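Local structure of cellulosomal scaffoldin (Acetivibrio cellulolyticus, 4WI0) at residues I104-E107 against D108-I112. The protein is a cellulosomal scaffoldin that probably hydrolyses internal beta-1,4-glucosidic linkages of cellulose, and whose C-terminal X-dockerin piece binds calcium and a type II cohesin. The protein carries 1 engineered substitution. Sequence-based numbering, arbitrary orientation.
Sequences INLE and DILEI. With CA (calcium ion), chain C.
The carboxylate of Asp108 does two jobs at once: both of its oxygens bind a calcium ion, and OD2 also closes a capping box with Asn105 at the start of helix 106-113. Asn105 N donates to Asp108 OD2 over 2.9 Å, in a nearly straight bond (163°) that uses the anti lone pair of OD2, the one turned away from OD1. The calcium lies 2.5 Å from Asp108 OD1 and the same distance from OD2. With CG anti to the carbonyl carbon (chi1 -63°), the Asp108 side chain reaches back over the first turn to both partners. The N-cap side chain is held more loosely: Asn105 OD1 accepts a weak capping bond from Glu107 N (3.2 Å), one residue ahead of Asp108. That amide oxygen also accepts a hydrogen bond from a water that is itself a calcium ligand, so Asn105 joins the second shell of the metal. Asp93, Asp101 and the carbonyl of Ala103 complete the site, and Met94 N donates to Asp108 OD1.

Beyond the cap, Leu110 N bonds to Leu106 O at 2.7 Å, while CD1 of Leu110 packs obliquely against CG of Leu106, 3.9 Å away, on the exposed face. On the buried side, Ile109 leans on Val145 of helix 139-146. A second water bridges Glu107 O and Glu111 OE1, the latter also salt-bridged to Lys114. Asp108 closes the EF-hand-like calcium loop of the dockerin, and its shared carboxylate probably ties metal binding to the start of the helix; calcium, together with the donated N-H groups, probably keeps this buried acid ionised.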
loop_
_atom_site.group_PDB
_atom_site.type_symbol
_atom_site.label_atom_id
_atom_site.label_comp_id
_atom_site.label_asym_id
_atom_site.label_seq_id
_atom_site.Cartn_x
_atom_site.Cartn_y
_atom_site.Cartn_z
ATOM N N ILE B 104 -4.648 15.035 -2.201
ATOM C CA ILE B 104 -4.157 13.666 -2.331
ATOM C C ILE B 104 -4.697 13.115 -3.644
ATOM O O ILE B 104 -5.894 12.892 -3.770
ATOM C CB ILE B 104 -4.619 12.798 -1.151
ATOM C CG1 ILE B 104 -3.958 13.295 0.134
ATOM C CG2 ILE B 104 -4.284 11.331 -1.399
ATOM C CD1 ILE B 104 -4.436 12.598 1.390
ATOM N N ASN B 105 -3.822 12.921 -4.625
ATOM C CA ASN B 105 -4.251 12.474 -5.954
ATOM C C ASN B 105 -3.223 11.542 -6.614
ATOM O O ASN B 105 -2.372 10.973 -5.921
ATOM C CB ASN B 105 -4.611 13.694 -6.822
ATOM C CG ASN B 105 -3.486 14.706 -6.929
ATOM O OD1 ASN B 105 -2.308 14.359 -6.925
ATOM N ND2 ASN B 105 -3.855 15.982 -7.054
ATOM N N LEU B 106 -3.312 11.366 -7.932
ATOM C CA LEU B 106 -2.441 10.437 -8.652
ATOM C C LEU B 106 -0.956 10.800 -8.546
ATOM O O LEU B 106 -0.106 9.911 -8.458
ATOM C CB LEU B 106 -2.850 10.353 -10.127
ATOM C CG LEU B 106 -2.156 9.320 -11.015
ATOM C CD1 LEU B 106 -2.469 7.896 -10.562
ATOM C CD2 LEU B 106 -2.552 9.506 -12.468
ATOM N N GLU B 107 -0.648 12.097 -8.551
ATOM C CA GLU B 107 0.745 12.553 -8.504
ATOM C C GLU B 107 1.433 12.094 -7.222
ATOM O O GLU B 107 2.617 11.759 -7.231
ATOM C CB GLU B 107 0.846 14.076 -8.633
ATOM C CG GLU B 107 0.829 14.586 -10.064
ATOM C CD GLU B 107 -0.398 14.143 -10.836
ATOM O OE1 GLU B 107 -1.525 14.524 -10.439
ATOM O OE2 GLU B 107 -0.235 13.408 -11.833
ATOM N N ASP B 108 0.675 12.084 -6.132
ATOM C CA ASP B 108 1.166 11.599 -4.844
ATOM C C ASP B 108 1.464 10.111 -4.909
ATOM O O ASP B 108 2.502 9.662 -4.418
ATOM C CB ASP B 108 0.147 11.881 -3.756
ATOM C CG ASP B 108 -0.081 13.358 -3.562
ATOM O OD1 ASP B 108 0.859 14.050 -3.133
ATOM O OD2 ASP B 108 -1.191 13.842 -3.850
ATOM N N ILE B 109 0.562 9.360 -5.538
ATOM C CA ILE B 109 0.781 7.928 -5.778
ATOM C C ILE B 109 2.002 7.708 -6.662
ATOM O O ILE B 109 2.834 6.856 -6.364
ATOM C CB ILE B 109 -0.452 7.240 -6.415
ATOM C CG1 ILE B 109 -1.606 7.222 -5.404
ATOM C CG2 ILE B 109 -0.096 5.822 -6.875
ATOM C CD1 ILE B 109 -2.804 6.378 -5.790
ATOM N N LEU B 110 2.111 8.469 -7.751
ATOM C CA LEU B 110 3.247 8.307 -8.659
ATOM C C LEU B 110 4.576 8.627 -7.980
ATOM O O LEU B 110 5.597 8.010 -8.288
ATOM C CB LEU B 110 3.069 9.141 -9.930
ATOM C CG LEU B 110 1.918 8.672 -10.815
ATOM C CD1 LEU B 110 1.641 9.687 -11.915
ATOM C CD2 LEU B 110 2.210 7.298 -11.406
ATOM N N GLU B 111 4.555 9.563 -7.037
ATOM C CA GLU B 111 5.756 9.926 -6.309
ATOM C C GLU B 111 6.294 8.733 -5.502
ATOM O O GLU B 111 7.499 8.491 -5.482
ATOM C CB GLU B 111 5.478 11.124 -5.392
ATOM C CG GLU B 111 6.714 11.761 -4.767
ATOM C CD GLU B 111 7.696 12.318 -5.784
ATOM O OE1 GLU B 111 7.304 12.633 -6.931
ATOM O OE2 GLU B 111 8.880 12.447 -5.429
ATOM N N ILE B 112 5.395 8.004 -4.846
ATOM C CA ILE B 112 5.759 6.802 -4.088
ATOM C C ILE B 112 6.259 5.692 -5.028
ATOM O O ILE B 112 7.231 4.993 -4.727
ATOM C CB ILE B 112 4.566 6.300 -3.238
ATOM C CG1 ILE B 112 4.238 7.324 -2.142
ATOM C CG2 ILE B 112 4.873 4.947 -2.606
ATOM C CD1 ILE B 112 2.840 7.207 -1.586
HETATM CA CA CA C . -0.529 16.165 -3.308
HETATM O O HOH W 1 -0.459 16.113 -5.692
HETATM O O HOH W 2 4.932 12.771 -8.601
HETATM O O HOH W 3 1.672 17.205 -3.556
#